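PDB 4KV7: probable leucine/isoleucine/valine-binding protein from Rhodopirellula baltica, which probably binds branched-chain amino acids such as leucine, isoleucine or valine as a periplasmic solute-binding protein, though its function is not established. Local coordinates for residues 135-145 with 244-252; 154-162 with 173-184. The protein carries 1 engineered substitution. All coordinates share one frame; numbering follows the deposited sequence.

Interaction 1: residues 135-145 with 244-252; sequences RASYAEETAAM and QFLAVSFVG. With FMT (formic acid), chain B.
The Tyr138 hydroxyl meets the Phe250 ring obliquely, OH lying 3.3 Å from Phe250 CD2, and donates a 2.6 Å hydrogen bond from OH to O1 of a formic acid at the edge of the tyrosine ring, in its plane. The formic acid carbon sits over the centre of one Phe250 face, 3.1 Å above the ring plane. Ser249 OG also stands at the Tyr138 edge, and Tyr138 CE1 at the edge of the Arg135 guanidinium. The Glu141 carboxylate grips Ser249 twice: Ser249 N donates to the syn lone pair of Glu141 OE1 at 2.8 Å, and Ser249 OG to Glu141 OE2 at 2.6 Å. Thr270 OG1 is a second partner of OE1. With chi1 at 58°, Ser249 OG lies between its backbone N and carbonyl carbon, letting OG and N each reach one carboxylate oxygen. Arg135 NH2 adds a weak bond to Ser249 OG, while its NE forms a salt bridge with Glu305. A leucine in place of Glu141 would probably leave Ser249 N without this acceptor and its OG, within this contact, with the weak Arg135 bond alone. The selenomethionine Met145 lays CE 3.8 Å from Leu246 CB and against Ala247 O and Val248 CG1. Tyr68 and Thr95 also bond the formic acid, probably from the crystallisation liquor, in the likely ligand cleft. Helix 138-151 thus packs its first turns on residues 248-250 and Met145 on strand 244-247, beside Ile221 and Thr270 of the flanking strands.

Interaction 2: residues 154-162 with 173-184; sequences IKPEEIGFF and FFGGLAAIRRHQ
Phe161 and Phe173 form a T-shaped pair at the heart of the first strand-helix step of the beta-alpha-beta unit 159-164, 167-183 and 193-196. The Phe173 edge points at a Phe161 face, centroids 5.4 Å apart and planes at 87°. Phe173 swings its ring there by setting CG anti to the backbone N (chi1 178°). Ile180 CD1 fits against the edge of the Phe161 ring, 3.7 Å from CE1, and also meets Ile159. Gly176 leaves space for that ring: its CA is 3.7 Å from Phe161 CZ, and a beta carbon would clash with CE2. One turn of helix separates Gly176 from Ile180, so both border the same phenylalanine. Just before the strand, in the 3-10 turn 156-158, Pro156 CB packs on Ile180 CG2 at 3.9 Å.

In the next shell His193 stacks on Phe173, Val146 of helix 138-151 touches Ile180, and Phe161 is held in the sheet by backbone bonds to Pro192 and Gly194. Strand 159-162 and helix 173-183 run nearly antiparallel, at 171°, with their axes 9.7 Å apart. Just past the helix the Gln184 side chain crosses Pro156, and a water accepts from Glu157 N and donates to Gln184 OE1, each bond 2.8 Å long.

How the interactions relate
Coming from the N terminus, the chain enters interaction 1 at residues 135-145, where helix 138-151 begins. Residues 154-162 follow, and after only ten more residues 173-184 turn back on them, so that interaction 2 closes a short, local loop. The chain then adds strands 193-196 and 219-223 with their helices before 244-252 returns to 135-145, bringing interaction 1 to a close across 98 intervening residues. The shorter loop lies wholly within the longer one, and the two do not cross. Both contacts fasten a helix to the same seven-stranded sheet. They also touch directly: Ala143 CA packs 3.7 Å from Ala179 CB, joining helices 138-151 and 167-183.

Interaction 1: residues 135-145 with 244-252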
loop_
_atom_site.group_PDB
_atom_site.type_symbol
_atom_site.label_atom_id
_atom_site.label_comp_id
_atom_site.label_asym_id
_atom_site.label_seq_id
_atom_site.Cartn_x
_atom_site.Cartn_y
_atom_site.Cartn_z
ATOM N N ARG A 135 -7.000 -2.072 -2.225
ATOM C CA ARG A 135 -6.290 -3.002 -1.346
ATOM C C ARG A 135 -6.997 -3.330 -0.046
ATOM O O ARG A 135 -7.765 -2.539 0.496
ATOM C CB ARG A 135 -4.891 -2.470 -1.024
ATOM C CG ARG A 135 -4.886 -1.076 -0.395
ATOM C CD ARG A 135 -3.803 -0.890 0.666
ATOM N NE ARG A 135 -2.463 -0.923 0.087
ATOM C CZ ARG A 135 -1.342 -1.027 0.783
ATOM N NH1 ARG A 135 -0.181 -1.081 0.149
ATOM N NH2 ARG A 135 -1.374 -1.085 2.108
ATOM N N ALA A 136 -6.680 -4.514 0.469
ATOM C CA ALA A 136 -7.040 -4.910 1.820
ATOM C C ALA A 136 -6.490 -3.903 2.822
ATOM O O ALA A 136 -5.568 -3.133 2.524
ATOM C CB ALA A 136 -6.483 -6.300 2.108
ATOM N N SER A 137 -7.052 -3.927 4.020
ATOM C CA SER A 137 -6.749 -2.956 5.060
ATOM C C SER A 137 -5.672 -3.423 6.034
ATOM O O SER A 137 -5.330 -4.609 6.086
ATOM C CB SER A 137 -8.017 -2.675 5.855
ATOM O OG SER A 137 -8.308 -3.804 6.663
ATOM N N TYR A 138 -5.166 -2.491 6.841
ATOM C CA TYR A 138 -4.228 -2.861 7.904
ATOM C C TYR A 138 -4.911 -3.757 8.940
ATOM O O TYR A 138 -4.264 -4.648 9.507
ATOM C CB TYR A 138 -3.582 -1.645 8.592
ATOM C CG TYR A 138 -2.737 -0.786 7.673
ATOM C CD1 TYR A 138 -1.876 -1.356 6.735
ATOM C CD2 TYR A 138 -2.809 0.591 7.741
ATOM C CE1 TYR A 138 -1.104 -0.566 5.896
ATOM C CE2 TYR A 138 -2.042 1.388 6.914
ATOM C CZ TYR A 138 -1.197 0.800 5.987
ATOM O OH TYR A 138 -0.450 1.546 5.113
ATOM N N ALA A 139 -6.196 -3.521 9.206
ATOM C CA ALA A 139 -6.936 -4.400 10.105
ATOM C C ALA A 139 -6.902 -5.836 9.578
ATOM O O ALA A 139 -6.710 -6.786 10.347
ATOM C CB ALA A 139 -8.367 -3.922 10.260
ATOM N N GLU A 140 -7.108 -5.996 8.276
ATOM C CA GLU A 140 -7.070 -7.325 7.670
ATOM C C GLU A 140 -5.673 -7.949 7.688
ATOM O O GLU A 140 -5.529 -9.140 7.943
ATOM C CB GLU A 140 -7.679 -7.272 6.262
ATOM C CG GLU A 140 -9.187 -7.019 6.327
ATOM C CD GLU A 140 -9.827 -6.557 5.025
ATOM O OE1 GLU A 140 -9.166 -5.915 4.190
ATOM O OE2 GLU A 140 -11.034 -6.823 4.860
ATOM N N GLU A 141 -4.639 -7.156 7.432
ATOM C CA GLU A 141 -3.279 -7.691 7.471
ATOM C C GLU A 141 -2.910 -8.148 8.870
ATOM O O GLU A 141 -2.365 -9.246 9.059
ATOM C CB GLU A 141 -2.251 -6.665 6.990
ATOM C CG GLU A 141 -2.361 -6.299 5.523
ATOM C CD GLU A 141 -1.232 -5.392 5.094
ATOM O OE1 GLU A 141 -0.061 -5.787 5.237
ATOM O OE2 GLU A 141 -1.498 -4.264 4.622
ATOM N N THR A 142 -3.185 -7.292 9.847
ATOM C CA THR A 142 -2.823 -7.603 11.233
ATOM C C THR A 142 -3.630 -8.753 11.808
ATOM O O THR A 142 -3.117 -9.525 12.616
ATOM C CB THR A 142 -2.888 -6.366 12.162
ATOM O OG1 THR A 142 -4.196 -5.787 12.115
ATOM C CG2 THR A 142 -1.825 -5.332 11.779
ATOM N N ALA A 143 -4.882 -8.886 11.393
ATOM C CA ALA A 143 -5.687 -10.025 11.825
ATOM C C ALA A 143 -5.058 -11.314 11.312
ATOM O O ALA A 143 -4.966 -12.303 12.045
ATOM C CB ALA A 143 -7.125 -9.888 11.327
ATOM N N ALA A 144 -4.647 -11.320 10.050
ATOM C CA ALA A 144 -4.029 -12.515 9.479
ATOM C C ALA A 144 -2.754 -12.891 10.236
ATOM O O ALA A 144 -2.541 -14.058 10.559
ATOM C CB ALA A 144 -3.745 -12.312 8.008
HETATM N N MSE A 145 -1.923 -11.895 10.534
HETATM C CA MSE A 145 -0.694 -12.122 11.278
HETATM C C MSE A 145 -0.969 -12.683 12.664
HETATM O O MSE A 145 -0.370 -13.684 13.074
HETATM C CB MSE A 145 0.075 -10.810 11.441
HETATM C CG MSE A 145 0.648 -10.225 10.184
HETATM SE SE MSE A 145 1.418 -8.550 10.689
HETATM C CE MSE A 145 2.417 -8.109 9.066
ATOM N N GLN A 244 10.501 -13.074 15.876
ATOM C CA GLN A 244 9.966 -13.107 14.524
ATOM C C GLN A 244 9.483 -11.709 14.166
ATOM O O GLN A 244 8.595 -11.172 14.828
ATOM C CB GLN A 244 8.797 -14.084 14.441
ATOM C CG GLN A 244 8.097 -14.087 13.093
ATOM C CD GLN A 244 8.978 -14.626 11.983
ATOM O OE1 GLN A 244 9.359 -15.791 11.997
ATOM N NE2 GLN A 244 9.285 -13.784 11.000
ATOM N N PHE A 245 10.065 -11.117 13.125
ATOM C CA PHE A 245 9.617 -9.817 12.635
ATOM C C PHE A 245 8.590 -10.019 11.538
ATOM O O PHE A 245 8.757 -10.891 10.683
ATOM C CB PHE A 245 10.800 -9.001 12.104
ATOM C CG PHE A 245 11.727 -8.512 13.180
ATOM C CD1 PHE A 245 11.343 -7.469 14.008
ATOM C CD2 PHE A 245 12.971 -9.090 13.367
ATOM C CE1 PHE A 245 12.179 -7.003 14.994
ATOM C CE2 PHE A 245 13.816 -8.627 14.356
ATOM C CZ PHE A 245 13.415 -7.578 15.171
ATOM N N LEU A 246 7.533 -9.220 11.572
ATOM C CA LEU A 246 6.503 -9.261 10.532
ATOM C C LEU A 246 6.235 -7.849 10.051
ATOM O O LEU A 246 5.889 -6.978 10.850
ATOM C CB LEU A 246 5.190 -9.850 11.051
ATOM C CG LEU A 246 5.273 -11.257 11.649
ATOM C CD1 LEU A 246 5.470 -11.222 13.165
ATOM C CD2 LEU A 246 4.037 -12.065 11.287
ATOM N N ALA A 247 6.358 -7.622 8.747
ATOM C CA ALA A 247 6.190 -6.296 8.161
ATOM C C ALA A 247 4.847 -6.208 7.457
ATOM O O ALA A 247 4.488 -7.098 6.675
ATOM C CB ALA A 247 7.305 -6.036 7.171
ATOM N N VAL A 248 4.110 -5.133 7.694
ATOM C CA VAL A 248 2.908 -4.901 6.896
ATOM C C VAL A 248 3.297 -4.464 5.489
ATOM O O VAL A 248 4.461 -4.110 5.212
ATOM C CB VAL A 248 1.927 -3.890 7.536
ATOM C CG1 VAL A 248 1.455 -4.390 8.905
ATOM C CG2 VAL A 248 2.531 -2.504 7.630
ATOM N N SER A 249 2.311 -4.449 4.604
ATOM C CA SER A 249 2.513 -4.138 3.196
ATOM C C SER A 249 3.273 -2.839 2.949
ATOM O O SER A 249 4.163 -2.773 2.087
ATOM C CB SER A 249 1.145 -4.063 2.520
ATOM O OG SER A 249 0.355 -3.086 3.167
ATOM N N PHE A 250 2.901 -1.804 3.686
ATOM C CA PHE A 250 3.384 -0.451 3.473
ATOM C C PHE A 250 4.877 -0.314 3.755
ATOM O O PHE A 250 5.499 0.616 3.258
ATOM C CB PHE A 250 2.592 0.508 4.377
ATOM C CG PHE A 250 2.821 1.973 4.095
ATOM C CD1 PHE A 250 3.846 2.676 4.718
ATOM C CD2 PHE A 250 1.980 2.657 3.226
ATOM C CE1 PHE A 250 4.043 4.015 4.463
ATOM C CE2 PHE A 250 2.185 3.994 2.955
ATOM C CZ PHE A 250 3.224 4.680 3.579
ATOM N N VAL A 251 5.457 -1.212 4.553
ATOM C CA VAL A 251 6.887 -1.136 4.849
ATOM C C VAL A 251 7.709 -1.088 3.570
ATOM O O VAL A 251 8.681 -0.342 3.483
ATOM C CB VAL A 251 7.333 -2.327 5.730
ATOM C CG1 VAL A 251 8.848 -2.348 5.905
ATOM C CG2 VAL A 251 6.642 -2.268 7.080
ATOM N N GLY A 252 7.312 -1.882 2.580
ATOM C CA GLY A 252 8.060 -2.016 1.341
ATOM C C GLY A 252 9.044 -3.161 1.450
ATOM O O GLY A 252 10.221 -2.956 1.763
HETATM C C FMT B . 0.940 4.610 5.859
HETATM O O1 FMT B . -0.174 4.103 5.670
HETATM O O2 FMT B . 1.156 5.815 6.047
#

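Interaction 2: residues 154-162 with 173-184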
loop_
_atom_site.group_PDB
_atom_site.type_symbol
_atom_site.label_atom_id
_atom_site.label_comp_id
_atom_site.label_asym_id
_atom_site.label_seq_id
_atom_site.Cartn_x
_atom_site.Cartn_y
_atom_site.Cartn_z
ATOM N N ILE A 154 2.370 -18.860 19.738
ATOM C CA ILE A 154 2.778 -17.582 20.298
ATOM C C ILE A 154 1.612 -17.064 21.132
ATOM O O ILE A 154 0.467 -17.046 20.671
ATOM C CB ILE A 154 3.141 -16.581 19.203
ATOM C CG1 ILE A 154 4.266 -17.138 18.330
ATOM C CG2 ILE A 154 3.530 -15.228 19.805
ATOM C CD1 ILE A 154 5.563 -17.374 19.070
ATOM N N LYS A 155 1.886 -16.695 22.375
ATOM C CA LYS A 155 0.831 -16.196 23.247
ATOM C C LYS A 155 0.465 -14.776 22.864
ATOM O O LYS A 155 1.327 -14.017 22.429
ATOM C CB LYS A 155 1.280 -16.240 24.700
ATOM C CG LYS A 155 1.558 -17.641 25.193
ATOM C CD LYS A 155 1.904 -17.663 26.670
ATOM C CE LYS A 155 1.771 -19.068 27.244
ATOM N NZ LYS A 155 2.551 -20.065 26.458
ATOM N N PRO A 156 -0.823 -14.408 23.018
ATOM C CA PRO A 156 -1.221 -13.031 22.718
ATOM C C PRO A 156 -0.321 -11.987 23.387
ATOM O O PRO A 156 0.020 -10.990 22.748
ATOM C CB PRO A 156 -2.646 -12.965 23.268
ATOM C CG PRO A 156 -3.169 -14.355 23.088
ATOM C CD PRO A 156 -1.985 -15.262 23.339
ATOM N N GLU A 157 0.081 -12.235 24.630
ATOM C CA GLU A 157 0.921 -11.304 25.377
ATOM C C GLU A 157 2.356 -11.215 24.860
ATOM O O GLU A 157 3.111 -10.334 25.279
ATOM C CB GLU A 157 0.966 -11.692 26.860
ATOM C CG GLU A 157 1.815 -12.935 27.156
ATOM C CD GLU A 157 1.903 -13.266 28.640
ATOM O OE1 GLU A 157 1.100 -12.712 29.421
ATOM O OE2 GLU A 157 2.775 -14.080 29.024
ATOM N N GLU A 158 2.736 -12.137 23.977
ATOM C CA GLU A 158 4.088 -12.198 23.422
ATOM C C GLU A 158 4.192 -11.521 22.056
ATOM O O GLU A 158 5.243 -11.577 21.405
ATOM C CB GLU A 158 4.552 -13.649 23.305
ATOM C CG GLU A 158 4.771 -14.328 24.647
ATOM C CD GLU A 158 4.948 -15.831 24.548
ATOM O OE1 GLU A 158 4.536 -16.435 23.539
ATOM O OE2 GLU A 158 5.496 -16.413 25.502
ATOM N N ILE A 159 3.113 -10.873 21.622
ATOM C CA ILE A 159 3.097 -10.169 20.347
ATOM C C ILE A 159 3.276 -8.678 20.591
ATOM O O ILE A 159 2.436 -8.035 21.227
ATOM C CB ILE A 159 1.783 -10.411 19.579
ATOM C CG1 ILE A 159 1.590 -11.904 19.307
ATOM C CG2 ILE A 159 1.778 -9.627 18.268
ATOM C CD1 ILE A 159 0.211 -12.244 18.779
ATOM N N GLY A 160 4.379 -8.135 20.081
ATOM C CA GLY A 160 4.693 -6.725 20.239
ATOM C C GLY A 160 4.582 -5.953 18.941
ATOM O O GLY A 160 4.435 -6.532 17.860
ATOM N N PHE A 161 4.668 -4.631 19.050
ATOM C CA PHE A 161 4.477 -3.747 17.905
ATOM C C PHE A 161 5.568 -2.694 17.863
ATOM O O PHE A 161 5.953 -2.149 18.896
ATOM C CB PHE A 161 3.110 -3.073 17.988
ATOM C CG PHE A 161 1.984 -4.049 17.894
ATOM C CD1 PHE A 161 1.553 -4.763 19.005
ATOM C CD2 PHE A 161 1.392 -4.297 16.674
ATOM C CE1 PHE A 161 0.540 -5.701 18.898
ATOM C CE2 PHE A 161 0.381 -5.239 16.560
ATOM C CZ PHE A 161 -0.041 -5.937 17.674
ATOM N N PHE A 162 6.047 -2.412 16.652
ATOM C CA PHE A 162 6.991 -1.325 16.398
ATOM C C PHE A 162 6.342 -0.468 15.335
ATOM O O PHE A 162 6.161 -0.927 14.204
ATOM C CB PHE A 162 8.320 -1.868 15.888
ATOM C CG PHE A 162 9.299 -0.792 15.525
ATOM C CD1 PHE A 162 9.940 -0.052 16.508
ATOM C CD2 PHE A 162 9.566 -0.501 14.190
ATOM C CE1 PHE A 162 10.835 0.955 16.160
ATOM C CE2 PHE A 162 10.451 0.497 13.841
ATOM C CZ PHE A 162 11.087 1.224 14.830
ATOM N N PHE A 173 -1.440 -0.516 14.830
ATOM C CA PHE A 173 -1.485 -0.931 16.224
ATOM C C PHE A 173 -2.902 -1.286 16.654
ATOM O O PHE A 173 -3.131 -2.324 17.277
ATOM C CB PHE A 173 -0.921 0.168 17.122
ATOM C CG PHE A 173 -0.977 -0.178 18.577
ATOM C CD1 PHE A 173 -0.137 -1.155 19.111
ATOM C CD2 PHE A 173 -1.866 0.471 19.421
ATOM C CE1 PHE A 173 -0.197 -1.475 20.457
ATOM C CE2 PHE A 173 -1.922 0.158 20.768
ATOM C CZ PHE A 173 -1.087 -0.815 21.284
ATOM N N PHE A 174 -3.852 -0.425 16.335
ATOM C CA PHE A 174 -5.233 -0.686 16.707
ATOM C C PHE A 174 -5.785 -1.930 16.017
ATOM O O PHE A 174 -6.572 -2.671 16.612
ATOM C CB PHE A 174 -6.088 0.554 16.452
ATOM C CG PHE A 174 -5.770 1.702 17.380
ATOM C CD1 PHE A 174 -5.393 1.463 18.692
ATOM C CD2 PHE A 174 -5.826 3.015 16.934
ATOM C CE1 PHE A 174 -5.093 2.517 19.551
ATOM C CE2 PHE A 174 -5.529 4.075 17.783
ATOM C CZ PHE A 174 -5.160 3.822 19.089
ATOM N N GLY A 175 -5.358 -2.187 14.782
ATOM C CA GLY A 175 -5.715 -3.427 14.110
ATOM C C GLY A 175 -5.165 -4.635 14.851
ATOM O O GLY A 175 -5.866 -5.629 15.056
ATOM N N GLY A 176 -3.909 -4.559 15.264
ATOM C CA GLY A 176 -3.306 -5.631 16.030
ATOM C C GLY A 176 -3.989 -5.863 17.365
ATOM O O GLY A 176 -4.235 -7.007 17.762
ATOM N N LEU A 177 -4.320 -4.774 18.051
ATOM C CA LEU A 177 -5.029 -4.827 19.319
ATOM C C LEU A 177 -6.369 -5.544 19.168
ATOM O O LEU A 177 -6.713 -6.417 19.973
ATOM C CB LEU A 177 -5.241 -3.410 19.849
ATOM C CG LEU A 177 -6.109 -3.273 21.095
ATOM C CD1 LEU A 177 -5.495 -3.966 22.307
ATOM C CD2 LEU A 177 -6.361 -1.801 21.382
ATOM N N ALA A 178 -7.138 -5.166 18.148
ATOM C CA ALA A 178 -8.428 -5.805 17.908
ATOM C C ALA A 178 -8.258 -7.298 17.637
ATOM O O ALA A 178 -9.026 -8.128 18.136
ATOM C CB ALA A 178 -9.139 -5.133 16.747
ATOM N N ALA A 179 -7.241 -7.653 16.865
ATOM C CA ALA A 179 -7.021 -9.053 16.536
ATOM C C ALA A 179 -6.629 -9.864 17.770
ATOM O O ALA A 179 -7.089 -10.982 17.963
ATOM C CB ALA A 179 -5.983 -9.194 15.438
ATOM N N ILE A 180 -5.778 -9.287 18.611
ATOM C CA ILE A 180 -5.371 -9.929 19.856
ATOM C C ILE A 180 -6.574 -10.122 20.786
ATOM O O ILE A 180 -6.743 -11.179 21.400
ATOM C CB ILE A 180 -4.252 -9.105 20.539
ATOM C CG1 ILE A 180 -2.933 -9.280 19.779
ATOM C CG2 ILE A 180 -4.070 -9.517 21.993
ATOM C CD1 ILE A 180 -1.851 -8.267 20.145
ATOM N N ARG A 181 -7.416 -9.092 20.865
ATOM C CA ARG A 181 -8.577 -9.113 21.749
ATOM C C ARG A 181 -9.576 -10.196 21.405
ATOM O O ARG A 181 -10.357 -10.606 22.243
ATOM C CB ARG A 181 -9.267 -7.751 21.760
ATOM C CG ARG A 181 -8.575 -6.775 22.663
ATOM C CD ARG A 181 -9.283 -5.443 22.716
ATOM N NE ARG A 181 -8.895 -4.722 23.921
ATOM C CZ ARG A 181 -8.891 -3.400 24.050
ATOM N NH1 ARG A 181 -9.259 -2.622 23.045
ATOM N NH2 ARG A 181 -8.521 -2.859 25.204
ATOM N N ARG A 182 -9.552 -10.687 20.176
ATOM C CA ARG A 182 -10.434 -11.776 19.820
ATOM C C ARG A 182 -10.005 -13.062 20.521
ATOM O O ARG A 182 -10.820 -13.938 20.768
ATOM C CB ARG A 182 -10.413 -11.961 18.308
ATOM C CG ARG A 182 -11.732 -12.390 17.718
ATOM C CD ARG A 182 -11.645 -12.405 16.183
ATOM N NE ARG A 182 -10.623 -13.342 15.728
ATOM C CZ ARG A 182 -10.742 -14.665 15.775
ATOM N NH1 ARG A 182 -9.745 -15.433 15.357
ATOM N NH2 ARG A 182 -11.843 -15.227 16.254
ATOM N N HIS A 183 -8.711 -13.156 20.834
ATOM C CA HIS A 183 -8.143 -14.329 21.500
ATOM C C HIS A 183 -8.027 -14.191 23.011
ATOM O O HIS A 183 -8.054 -15.182 23.726
ATOM C CB HIS A 183 -6.753 -14.631 20.935
ATOM C CG HIS A 183 -6.771 -15.004 19.493
ATOM N ND1 HIS A 183 -7.197 -16.238 19.055
ATOM C CD2 HIS A 183 -6.451 -14.296 18.383
ATOM C CE1 HIS A 183 -7.119 -16.281 17.736
ATOM N NE2 HIS A 183 -6.671 -15.116 17.306
ATOM N N GLN A 184 -7.876 -12.968 23.491
ATOM C CA GLN A 184 -7.632 -12.758 24.914
ATOM C C GLN A 184 -7.961 -11.328 25.275
ATOM O O GLN A 184 -7.519 -10.412 24.597
ATOM C CB GLN A 184 -6.158 -13.027 25.236
ATOM C CG GLN A 184 -5.816 -12.874 26.715
ATOM C CD GLN A 184 -4.350 -13.138 27.010
ATOM O OE1 GLN A 184 -3.732 -14.015 26.410
ATOM N NE2 GLN A 184 -3.790 -12.380 27.943
HETATM O O HOH W 1 -0.984 -14.121 26.421
HETATM O O HOH W 2 -1.239 -12.230 29.696
#